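Local coordinates for protein thymine dioxygenase (Neurospora crassa, PDB 5C3Q) that probably oxidises the methyl group of thymine as a metal- and 2-oxoglutarate-dependent dioxygenase, here holding nickel, 2-oxoglutarate and thymine, at residues A[47-52]-A[249-254]; A[223-228]-A[288-293]; A[18-23]-A[163-168]; A[231-236]-A[273-278]. All coordinates share one frame; numbering follows the deposited sequence.

Contact 1 (A[47-52]-A[249-254])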
# COMPACT_ATOMS: atom_id res chain seq x y z
N PHE A 47 2.95 -2.92 -10.75
CA PHE A 47 2.80 -1.54 -10.32
C PHE A 47 2.30 -0.71 -11.50
O PHE A 47 2.72 -0.94 -12.64
CB PHE A 47 4.15 -0.97 -9.89
CG PHE A 47 4.44 -1.10 -8.42
CD1 PHE A 47 4.82 -2.32 -7.88
CD2 PHE A 47 4.38 0.00 -7.59
CE1 PHE A 47 5.09 -2.44 -6.52
CE2 PHE A 47 4.65 -0.11 -6.23
CZ PHE A 47 5.02 -1.33 -5.70
N ILE A 48 1.41 0.25 -11.23
CA ILE A 48 1.05 1.30 -12.19
C ILE A 48 0.96 2.66 -11.47
O ILE A 48 0.88 2.71 -10.23
CB ILE A 48 -0.28 1.01 -12.91
CG1 ILE A 48 -1.46 1.00 -11.91
CG2 ILE A 48 -0.20 -0.33 -13.64
CD1 ILE A 48 -2.82 0.83 -12.56
N TYR A 49 1.01 3.75 -12.23
CA TYR A 49 0.65 5.07 -11.73
C TYR A 49 -0.67 5.45 -12.39
O TYR A 49 -0.82 5.30 -13.61
CB TYR A 49 1.67 6.14 -12.11
CG TYR A 49 2.96 6.22 -11.32
CD1 TYR A 49 3.71 5.08 -11.05
CD2 TYR A 49 3.46 7.45 -10.91
CE1 TYR A 49 4.92 5.17 -10.36
CE2 TYR A 49 4.66 7.55 -10.22
CZ TYR A 49 5.38 6.41 -9.95
OH TYR A 49 6.58 6.51 -9.27
N LEU A 50 -1.61 5.95 -11.60
CA LEU A 50 -2.85 6.50 -12.13
C LEU A 50 -2.89 8.00 -11.93
O LEU A 50 -2.56 8.50 -10.86
CB LEU A 50 -4.06 5.87 -11.43
CG LEU A 50 -4.28 4.38 -11.65
CD1 LEU A 50 -5.51 3.94 -10.88
CD2 LEU A 50 -4.42 4.04 -13.13
N LYS A 51 -3.31 8.71 -12.97
CA LYS A 51 -3.59 10.14 -12.90
C LYS A 51 -5.08 10.37 -13.17
O LYS A 51 -5.77 9.47 -13.66
CB LYS A 51 -2.73 10.94 -13.89
CG LYS A 51 -2.90 10.56 -15.35
CD LYS A 51 -1.83 11.18 -16.23
CE LYS A 51 -2.12 12.63 -16.58
NZ LYS A 51 -1.00 13.23 -17.36
N ASN A 52 -5.56 11.56 -12.83
CA ASN A 52 -6.97 11.93 -13.01
C ASN A 52 -7.93 10.91 -12.41
O ASN A 52 -8.87 10.46 -13.07
CB ASN A 52 -7.29 12.18 -14.48
CG ASN A 52 -6.45 13.30 -15.07
OD1 ASN A 52 -6.01 14.20 -14.36
ND2 ASN A 52 -6.22 13.25 -16.37
N GLU A 249 3.41 14.49 -9.57
CA GLU A 249 2.36 15.28 -8.92
C GLU A 249 0.96 14.77 -9.28
O GLU A 249 0.69 14.44 -10.43
CB GLU A 249 2.47 16.77 -9.28
CG GLU A 249 1.60 17.67 -8.41
CD GLU A 249 1.63 19.13 -8.83
OE1 GLU A 249 0.76 19.90 -8.37
OE2 GLU A 249 2.52 19.52 -9.62
N ASN A 250 0.11 14.69 -8.26
CA ASN A 250 -1.28 14.24 -8.39
C ASN A 250 -1.45 12.88 -9.09
O ASN A 250 -2.37 12.69 -9.88
CB ASN A 250 -2.13 15.32 -9.06
CG ASN A 250 -2.23 16.58 -8.23
OD1 ASN A 250 -2.21 16.54 -6.99
ND2 ASN A 250 -2.33 17.72 -8.89
N THR A 251 -0.55 11.95 -8.79
CA THR A 251 -0.74 10.56 -9.19
C THR A 251 -0.92 9.71 -7.94
O THR A 251 -0.58 10.12 -6.83
CB THR A 251 0.46 10.01 -9.98
OG1 THR A 251 1.65 10.10 -9.19
CG2 THR A 251 0.64 10.77 -11.30
N VAL A 252 -1.48 8.52 -8.13
CA VAL A 252 -1.49 7.50 -7.10
C VAL A 252 -0.75 6.31 -7.66
O VAL A 252 -0.96 5.90 -8.81
CB VAL A 252 -2.92 7.12 -6.63
CG1 VAL A 252 -3.81 6.67 -7.79
CG2 VAL A 252 -2.87 6.05 -5.55
N VAL A 253 0.16 5.76 -6.86
CA VAL A 253 0.89 4.57 -7.23
C VAL A 253 0.04 3.39 -6.77
O VAL A 253 -0.34 3.31 -5.59
CB VAL A 253 2.29 4.54 -6.60
CG1 VAL A 253 3.03 3.27 -6.98
CG2 VAL A 253 3.09 5.76 -7.05
N VAL A 254 -0.28 2.49 -7.70
CA VAL A 254 -1.11 1.34 -7.39
C VAL A 254 -0.33 0.06 -7.66
O VAL A 254 0.23 -0.12 -8.74
CB VAL A 254 -2.41 1.32 -8.21
CG1 VAL A 254 -3.32 0.19 -7.74
CG2 VAL A 254 -3.14 2.65 -8.11
O HOH W 1 -4.02 13.61 -11.78

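Contact 2 (A[223-228]-A[288-293]). With AKG (2-oxoglutaric acid), chain F.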
# COMPACT_ATOMS: atom_id res chain seq x y z
N THR A 223 -2.90 -2.01 -3.42
CA THR A 223 -2.60 -0.93 -2.50
C THR A 223 -2.63 0.37 -3.29
O THR A 223 -2.08 0.44 -4.39
CB THR A 223 -1.22 -1.11 -1.84
OG1 THR A 223 -1.20 -2.33 -1.11
CG2 THR A 223 -0.91 0.05 -0.88
N LEU A 224 -3.30 1.37 -2.73
CA LEU A 224 -3.31 2.71 -3.30
C LEU A 224 -2.32 3.51 -2.47
O LEU A 224 -2.56 3.75 -1.29
CB LEU A 224 -4.70 3.33 -3.22
CG LEU A 224 -5.84 2.46 -3.77
CD1 LEU A 224 -7.19 3.09 -3.45
CD2 LEU A 224 -5.68 2.25 -5.27
N LEU A 225 -1.20 3.88 -3.08
CA LEU A 225 -0.14 4.60 -2.38
C LEU A 225 -0.06 6.04 -2.84
O LEU A 225 0.27 6.33 -4.00
CB LEU A 225 1.22 3.91 -2.59
CG LEU A 225 2.35 4.60 -1.81
CD1 LEU A 225 2.28 4.27 -0.33
CD2 LEU A 225 3.70 4.23 -2.38
N PHE A 226 -0.38 6.95 -1.93
CA PHE A 226 -0.29 8.38 -2.16
C PHE A 226 1.01 8.84 -1.50
O PHE A 226 1.17 8.71 -0.29
CB PHE A 226 -1.49 9.10 -1.53
CG PHE A 226 -2.82 8.58 -2.00
CD1 PHE A 226 -3.42 7.49 -1.39
CD2 PHE A 226 -3.50 9.21 -3.04
CE1 PHE A 226 -4.65 7.01 -1.81
CE2 PHE A 226 -4.73 8.73 -3.47
CZ PHE A 226 -5.31 7.64 -2.86
N GLN A 227 1.94 9.36 -2.30
CA GLN A 227 3.22 9.85 -1.76
C GLN A 227 3.39 11.34 -2.03
O GLN A 227 2.86 11.86 -3.03
CB GLN A 227 4.40 9.04 -2.31
CG GLN A 227 4.65 9.16 -3.81
CD GLN A 227 5.88 8.38 -4.27
OE1 GLN A 227 6.79 8.11 -3.49
NE2 GLN A 227 5.92 8.03 -5.55
N ASP A 228 4.09 12.02 -1.13
CA ASP A 228 4.48 13.41 -1.36
C ASP A 228 5.66 13.44 -2.34
O ASP A 228 5.94 12.44 -2.99
CB ASP A 228 4.79 14.13 -0.02
CG ASP A 228 5.99 13.55 0.73
OD1 ASP A 228 6.77 12.75 0.16
OD2 ASP A 228 6.15 13.91 1.92
N ARG A 288 9.03 12.86 5.44
CA ARG A 288 8.29 12.30 4.32
C ARG A 288 6.93 11.78 4.81
O ARG A 288 6.85 11.07 5.82
CB ARG A 288 9.08 11.18 3.64
CG ARG A 288 8.31 10.42 2.56
CD ARG A 288 9.22 9.53 1.74
NE ARG A 288 8.54 8.96 0.57
CZ ARG A 288 7.76 7.88 0.59
NH1 ARG A 288 7.54 7.21 1.71
NH2 ARG A 288 7.19 7.47 -0.54
N TYR A 289 5.88 12.15 4.09
CA TYR A 289 4.53 11.66 4.36
C TYR A 289 4.04 10.83 3.20
O TYR A 289 4.20 11.21 2.04
CB TYR A 289 3.56 12.81 4.58
CG TYR A 289 3.86 13.61 5.81
CD1 TYR A 289 3.37 13.22 7.05
CD2 TYR A 289 4.65 14.75 5.75
CE1 TYR A 289 3.65 13.94 8.19
CE2 TYR A 289 4.95 15.49 6.88
CZ TYR A 289 4.44 15.08 8.10
OH TYR A 289 4.73 15.80 9.23
N SER A 290 3.46 9.69 3.52
CA SER A 290 2.72 8.91 2.54
C SER A 290 1.49 8.31 3.20
O SER A 290 1.36 8.28 4.43
CB SER A 290 3.60 7.82 1.93
OG SER A 290 3.98 6.86 2.89
N ILE A 291 0.58 7.85 2.35
CA ILE A 291 -0.62 7.17 2.80
C ILE A 291 -0.77 5.91 1.96
O ILE A 291 -0.88 5.98 0.73
CB ILE A 291 -1.87 8.07 2.65
CG1 ILE A 291 -1.68 9.38 3.41
CG2 ILE A 291 -3.11 7.32 3.14
CD1 ILE A 291 -2.81 10.38 3.25
N ALA A 292 -0.74 4.76 2.63
CA ALA A 292 -0.98 3.48 1.98
C ALA A 292 -2.38 3.01 2.33
O ALA A 292 -2.68 2.74 3.50
CB ALA A 292 0.05 2.46 2.42
N TYR A 293 -3.24 2.90 1.32
CA TYR A 293 -4.55 2.33 1.50
C TYR A 293 -4.53 0.88 1.01
O TYR A 293 -4.57 0.61 -0.19
CB TYR A 293 -5.61 3.16 0.77
CG TYR A 293 -7.03 2.75 1.06
CD1 TYR A 293 -7.71 3.26 2.16
CD2 TYR A 293 -7.69 1.87 0.22
CE1 TYR A 293 -9.02 2.89 2.42
CE2 TYR A 293 -9.01 1.49 0.47
CZ TYR A 293 -9.66 2.01 1.57
OH TYR A 293 -10.97 1.64 1.83
C1 AKG F . 3.75 0.17 2.94
O1 AKG F . 3.43 -1.03 2.74
O2 AKG F . 3.36 0.79 3.95
C2 AKG F . 4.60 0.87 1.96
O5 AKG F . 5.12 0.24 1.05
C3 AKG F . 4.83 2.37 2.10
C4 AKG F . 5.60 2.91 0.90
C5 AKG F . 5.77 4.41 0.98
O3 AKG F . 5.93 5.03 -0.09
O4 AKG F . 5.74 4.99 2.09
O HOH W 2 7.81 10.66 -1.77

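Contact 3 (A[18-23]-A[163-168])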
# COMPACT_ATOMS: atom_id res chain seq x y z
N ILE A 18 -1.14 5.91 -16.36
CA ILE A 18 -2.44 5.71 -16.99
C ILE A 18 -3.43 6.76 -16.50
O ILE A 18 -3.50 7.04 -15.30
CB ILE A 18 -2.96 4.28 -16.73
CG1 ILE A 18 -2.04 3.26 -17.40
CG2 ILE A 18 -4.38 4.11 -17.25
CD1 ILE A 18 -2.18 1.84 -16.91
N ASP A 19 -4.16 7.35 -17.44
CA ASP A 19 -5.17 8.34 -17.13
C ASP A 19 -6.47 7.61 -16.80
O ASP A 19 -7.17 7.14 -17.69
CB ASP A 19 -5.37 9.28 -18.33
CG ASP A 19 -6.44 10.33 -18.09
OD1 ASP A 19 -7.30 10.14 -17.20
OD2 ASP A 19 -6.41 11.36 -18.79
N PHE A 20 -6.79 7.52 -15.51
CA PHE A 20 -7.91 6.70 -15.06
C PHE A 20 -9.27 7.23 -15.53
O PHE A 20 -10.21 6.45 -15.71
CB PHE A 20 -7.90 6.54 -13.54
CG PHE A 20 -8.74 5.40 -13.05
CD1 PHE A 20 -8.43 4.10 -13.40
CD2 PHE A 20 -9.83 5.62 -12.23
CE1 PHE A 20 -9.20 3.03 -12.95
CE2 PHE A 20 -10.61 4.56 -11.78
CZ PHE A 20 -10.29 3.27 -12.14
N SER A 21 -9.37 8.54 -15.75
CA SER A 21 -10.61 9.15 -16.22
C SER A 21 -11.03 8.56 -17.57
O SER A 21 -12.22 8.53 -17.90
CB SER A 21 -10.47 10.67 -16.32
OG SER A 21 -9.71 11.07 -17.44
N LYS A 22 -10.07 8.09 -18.36
CA LYS A 22 -10.36 7.46 -19.64
C LYS A 22 -11.02 6.08 -19.50
O LYS A 22 -11.77 5.66 -20.39
CB LYS A 22 -9.09 7.40 -20.50
CG LYS A 22 -8.60 8.79 -20.88
CD LYS A 22 -7.37 8.78 -21.77
CE LYS A 22 -7.11 10.17 -22.35
NZ LYS A 22 -5.93 10.21 -23.25
N PHE A 23 -10.78 5.38 -18.39
CA PHE A 23 -11.53 4.15 -18.09
C PHE A 23 -12.95 4.49 -17.62
O PHE A 23 -13.91 3.84 -18.02
CB PHE A 23 -10.84 3.28 -17.04
CG PHE A 23 -11.67 2.11 -16.60
CD1 PHE A 23 -11.86 1.02 -17.44
CD2 PHE A 23 -12.28 2.10 -15.35
CE1 PHE A 23 -12.64 -0.06 -17.05
CE2 PHE A 23 -13.06 1.02 -14.95
CZ PHE A 23 -13.24 -0.06 -15.80
N ILE A 163 -12.90 -0.50 -5.92
CA ILE A 163 -13.94 -1.16 -6.71
C ILE A 163 -13.73 -0.87 -8.20
O ILE A 163 -13.84 -1.78 -9.02
CB ILE A 163 -15.35 -0.74 -6.24
CG1 ILE A 163 -15.64 -1.37 -4.88
CG2 ILE A 163 -16.43 -1.18 -7.24
CD1 ILE A 163 -16.78 -0.72 -4.12
N GLU A 164 -13.40 0.37 -8.54
CA GLU A 164 -13.22 0.77 -9.95
C GLU A 164 -11.96 0.18 -10.57
O GLU A 164 -11.98 -0.21 -11.74
CB GLU A 164 -13.22 2.30 -10.10
CG GLU A 164 -14.49 3.00 -9.63
CD GLU A 164 -15.68 2.84 -10.57
OE1 GLU A 164 -15.66 1.96 -11.47
OE2 GLU A 164 -16.66 3.60 -10.40
N VAL A 165 -10.87 0.11 -9.82
CA VAL A 165 -9.64 -0.51 -10.31
C VAL A 165 -9.85 -2.00 -10.59
O VAL A 165 -9.38 -2.51 -11.60
CB VAL A 165 -8.43 -0.30 -9.36
CG1 VAL A 165 -7.23 -1.11 -9.83
CG2 VAL A 165 -8.06 1.17 -9.29
N MET A 166 -10.56 -2.68 -9.70
CA MET A 166 -10.88 -4.10 -9.92
C MET A 166 -11.77 -4.28 -11.15
O MET A 166 -11.60 -5.24 -11.90
CB MET A 166 -11.53 -4.73 -8.68
CG MET A 166 -10.64 -4.79 -7.44
SD MET A 166 -8.94 -5.37 -7.68
CE MET A 166 -9.19 -7.09 -8.09
N ARG A 167 -12.70 -3.35 -11.36
CA ARG A 167 -13.52 -3.36 -12.58
C ARG A 167 -12.65 -3.21 -13.83
O ARG A 167 -12.88 -3.90 -14.82
CB ARG A 167 -14.58 -2.26 -12.55
CG ARG A 167 -15.75 -2.60 -11.66
CD ARG A 167 -16.74 -1.45 -11.52
NE ARG A 167 -17.78 -1.78 -10.57
CZ ARG A 167 -18.73 -0.95 -10.14
NH1 ARG A 167 -18.79 0.30 -10.58
NH2 ARG A 167 -19.63 -1.38 -9.26
N ALA A 168 -11.65 -2.33 -13.78
CA ALA A 168 -10.70 -2.20 -14.90
C ALA A 168 -9.93 -3.49 -15.15
O ALA A 168 -9.74 -3.89 -16.29
CB ALA A 168 -9.73 -1.05 -14.64

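Contact 4 (A[231-236]-A[273-278]). With NI (nickel (II) ion), chain E; AKG (2-oxoglutaric acid), chain F.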
# COMPACT_ATOMS: atom_id res chain seq x y z
N GLY A 231 10.42 11.52 -2.35
CA GLY A 231 11.09 10.38 -2.97
C GLY A 231 11.58 9.38 -1.94
O GLY A 231 11.48 9.61 -0.73
N GLY A 232 12.12 8.26 -2.42
CA GLY A 232 12.63 7.19 -1.55
C GLY A 232 12.02 5.83 -1.83
O GLY A 232 12.63 4.81 -1.54
N LEU A 233 10.81 5.82 -2.40
CA LEU A 233 10.14 4.57 -2.77
C LEU A 233 10.88 3.90 -3.92
O LEU A 233 11.21 4.54 -4.92
CB LEU A 233 8.68 4.81 -3.15
CG LEU A 233 7.90 3.59 -3.65
CD1 LEU A 233 7.74 2.54 -2.56
CD2 LEU A 233 6.55 4.00 -4.18
N GLN A 234 11.12 2.59 -3.79
CA GLN A 234 11.82 1.83 -4.81
C GLN A 234 11.11 0.52 -5.06
O GLN A 234 10.57 -0.09 -4.14
CB GLN A 234 13.27 1.55 -4.39
CG GLN A 234 14.12 2.79 -4.23
CD GLN A 234 15.59 2.47 -4.01
OE1 GLN A 234 15.94 1.47 -3.39
NE2 GLN A 234 16.46 3.33 -4.53
N VAL A 235 11.09 0.11 -6.33
CA VAL A 235 10.41 -1.10 -6.76
C VAL A 235 11.46 -2.01 -7.39
O VAL A 235 12.30 -1.54 -8.16
CB VAL A 235 9.30 -0.76 -7.78
CG1 VAL A 235 8.64 -2.03 -8.31
CG2 VAL A 235 8.27 0.16 -7.15
N LYS A 236 11.41 -3.30 -7.07
CA LYS A 236 12.40 -4.24 -7.58
C LYS A 236 12.13 -4.58 -9.05
O LYS A 236 11.01 -4.93 -9.43
CB LYS A 236 12.44 -5.50 -6.71
CG LYS A 236 13.78 -6.23 -6.77
CD LYS A 236 14.05 -7.05 -5.52
CE LYS A 236 15.46 -7.60 -5.54
NZ LYS A 236 15.64 -8.77 -4.64
N HIS A 273 9.05 -4.02 -2.83
CA HIS A 273 9.35 -2.59 -2.77
C HIS A 273 9.79 -2.19 -1.37
O HIS A 273 9.62 -2.93 -0.41
CB HIS A 273 8.14 -1.77 -3.22
CG HIS A 273 6.87 -2.13 -2.52
ND1 HIS A 273 6.22 -3.34 -2.71
CD2 HIS A 273 6.13 -1.45 -1.62
CE1 HIS A 273 5.14 -3.37 -1.95
NE2 HIS A 273 5.06 -2.24 -1.28
N ARG A 274 10.38 -1.00 -1.27
CA ARG A 274 10.94 -0.50 -0.02
C ARG A 274 10.99 1.02 -0.07
O ARG A 274 10.72 1.62 -1.11
CB ARG A 274 12.35 -1.06 0.20
CG ARG A 274 13.41 -0.49 -0.73
CD ARG A 274 14.73 -1.23 -0.64
NE ARG A 274 15.75 -0.61 -1.47
CZ ARG A 274 17.04 -0.94 -1.47
NH1 ARG A 274 17.50 -1.90 -0.67
NH2 ARG A 274 17.88 -0.29 -2.26
N VAL A 275 11.35 1.63 1.05
CA VAL A 275 11.62 3.07 1.09
C VAL A 275 12.99 3.29 1.71
O VAL A 275 13.26 2.84 2.82
CB VAL A 275 10.55 3.86 1.88
CG1 VAL A 275 10.80 5.36 1.75
CG2 VAL A 275 9.15 3.53 1.38
N VAL A 276 13.86 3.99 0.97
CA VAL A 276 15.21 4.28 1.42
C VAL A 276 15.41 5.79 1.44
O VAL A 276 14.44 6.55 1.33
CB VAL A 276 16.27 3.59 0.53
CG1 VAL A 276 16.14 2.08 0.64
CG2 VAL A 276 16.16 4.03 -0.93
N GLU A 277 16.66 6.23 1.59
CA GLU A 277 17.00 7.64 1.44
C GLU A 277 16.48 8.18 0.12
O GLU A 277 16.51 7.48 -0.89
CB GLU A 277 18.52 7.84 1.49
CG GLU A 277 19.10 7.86 2.89
CD GLU A 277 20.58 8.19 2.88
OE1 GLU A 277 20.94 9.33 3.24
OE2 GLU A 277 21.37 7.31 2.50
N PRO A 278 16.02 9.44 0.11
CA PRO A 278 15.72 10.08 -1.17
C PRO A 278 16.98 10.16 -2.03
O PRO A 278 18.07 10.31 -1.49
CB PRO A 278 15.25 11.49 -0.78
CG PRO A 278 14.91 11.42 0.67
CD PRO A 278 15.71 10.31 1.26
NI NI E . 4.16 -1.74 0.71
C1 AKG F . 3.75 0.17 2.94
O1 AKG F . 3.43 -1.03 2.74
O2 AKG F . 3.36 0.79 3.95
C2 AKG F . 4.60 0.87 1.96
O5 AKG F . 5.12 0.24 1.05
C3 AKG F . 4.83 2.37 2.10
C4 AKG F . 5.60 2.91 0.90
C5 AKG F . 5.77 4.41 0.98
O3 AKG F . 5.93 5.03 -0.09
O4 AKG F . 5.74 4.99 2.09
O HOH W 3 12.66 8.66 1.66
O HOH W 4 2.63 -0.50 -0.27

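Contact 1 (A[47-52]-A[249-254])
The carbonyl oxygen of Val254 receives the N-H of Ile48, with Ile48 N 2.8 Å from Val254 O. The alpha C-H of Phe47 approaches the same oxygen, Phe47 CA lying 3.3 Å from Val254 O. Val254 N answers with a bond to Ile48 O, and one hydrogen-bonded pair further along the two strands, Leu50 and Val252 exchange a second pair of bonds, in which Leu50 N to Val252 O (2.9 Å) is almost straight at 173°. Tyr49 and Val253 form the non-hydrogen-bonded antiparallel pair between them. On their face of the sheet, Val253 divides its two methyls between two rings. CG2 sits over the centre of the Tyr49 ring, a CH-pi contact 3.8 Å from the centroid; CG1, opposite the backbone N (chi1 179°), meets the edge of the Phe47 ring, 3.6 Å from Phe47 CD2. The hydroxyl of Tyr49 continues to Thr246 O, a hydrogen bond. With an alanine here instead of Tyr49, Val253 CG2 would probably lose the ring it rests on and Thr246 O its phenol partner. On the other face, Leu50 CB touches Val252 CG1 at 3.7 Å, and Ile48 lies alongside Val254, both touching Phe42 of helix 28-44. Past the last backbone bond, water 1 takes the N-H of Asn52 and donates to Asn250 O, 2.7 Å away. An N-terminal strand, 47-51, is thereby added in antiparallel fashion to strand 251-256 of the major sheet in the double-stranded beta-helix fold.

Contact 2 (A[223-228]-A[288-293])
Arg288 runs extended from CG to NE, with CG opposite its backbone N (chi1 173°), while Gln227 turns CG between its own N and carbonyl carbon (chi1 65°); together these place Arg288 NH2 3.0 Å from Gln227 OE1, a hydrogen bond. The oxygen lies in the guanidinium plane, but the amide stands 85° across it. The same NH2 donates to 2-oxoglutarate O3 at 2.8 Å, and Arg288 NH1 donates to O4 at 2.9 Å, a forked grip on the distal carboxylate. Ser290 OG adds a second bond to O4, at 2.7 Å, and Leu225 CD2 presses on O3. Arg288 and Ser290, with one residue between them on a strand of the double-stranded beta-helix, form the Arg-x-Ser motif familiar from 2-oxoglutarate oxygenases. Arg192 and Tyr196 also bond the cosubstrate. At the strand end, Tyr289 N reaches Asp228 OD2 at 2.8 Å from above the carboxylate plane, while water 2 accepts from Arg288 NE and lies 2.9 Å from Asp228 O. Along the opposite face, Leu224 CD1 lies 3.9 Å from Tyr293 CD2, and the Phe226 ring turns its edge to Ile291 O. Thr223 OG1 hydrogen-bonds to the metal ligand Asp218.

Contact 3 (A[18-23]-A[163-168])
Phe23 points its CB toward helix 147-173, and its ring lies over Ala168. Phe23 CG, CD1 and CD2 lie 4.1 to 4.2 Å from Ala168 CB; CE1 reaches Ala168 CA at 3.6 Å, CE2 comes within 3.6 Å of Glu164 O, and the tip, CZ, touches Ala168 N at 3.4 Å. Ala168 CB stands over the ring centre, 3.8 Å from the Phe23 centroid and 8° off the normal, a CH-pi contact. With CG opposite the backbone N (chi1 173°), the ring is carried out from its own short helix to the neighbouring one. Phe20, three residues earlier, comes edge-on: Phe20 CZ meets Glu164 CB at 3.7 Å and, more loosely, Val165 CG2. No hydrogen bond crosses this contact. To its sides, Asp19 OD1 caps the turn into helix 21-25, accepting from Ser21 OG at 2.6 Å and weakly from Ser21 N. Arg167 makes a salt bridge to Asp181 and a long one to Glu164. Val165 also touches Leu50 of strand 47-51, and Ala168 touches Ile38 of helix 28-44. Two aromatic residues where strand 13-19 gives way to helix 21-25 are packed against the long helix 147-173, which also lies against the major sheet of the double-stranded beta-helix.

Contact 4 (A[231-236]-A[273-278])
Leu233 to Val235 pair with Val275 to His273 as antiparallel strands in the minor sheet of the double-stranded beta-helix, where His273 belongs to the two-histidine, one-carboxylate metal site. Backbone hydrogen bonds join Gln234 and Arg274 in both directions, and Val276 N adds one to Gly232 O at 2.9 Å. Water 3 bridges Gly231 O and Val276 O. Among side chains, Arg274 grips Gln234 OE1 side-on with two nitrogens, NE at 2.8 Å and NH2 at 2.9 Å; amide and guanidinium are nearly coplanar, 15° apart, and both bonds lie in both planes. Gln234 NE2 is taken by Asp244, and Phe242 gives Arg274 a cation-pi partner. A leucine in place of Arg274 would probably leave Gln234 OE1 without either of its two donors and the amide freer to turn. Van der Waals contacts follow: Val276 CG1 lies over one face of the Arg274 guanidinium, toward its rim, Val276 CG2 is 3.5 Å from Gln234 CD, and Val275 CG2 is 3.5 Å from 2-oxoglutarate C5. At the metal, His216 and Asp218 share the nickel with the O1 and O5 chelate of 2-oxoglutarate and water 4; His273 ND1 is held by Thr271 O, and His273 NE2 sits 2.2 Å from the nickel.

Overall arrangement
Contacts 1, 2 and 3 reach the same large sheet: contact 1 joins contact 2 through Val253 O and Leu225 N, 2.7 Å apart, and contact 3 through Tyr49 O and Ile18 N, 2.8 Å apart. Contact 4 belongs to the smaller sheet facing it and is nested in the loop closed by contact 2; their centres are about 12 Å apart, and Leu225 CD2 meets Leu233 CD2 at 3.4 Å. Between them lies 2-oxoglutarate, its distal carboxylate at contact 2 and its chelating end on the metal of contact 4. Phe47 links contact 1 to the metal ligand His273. Contact 3 lies away from the active site, its centre about 25 Å from that of contact 4.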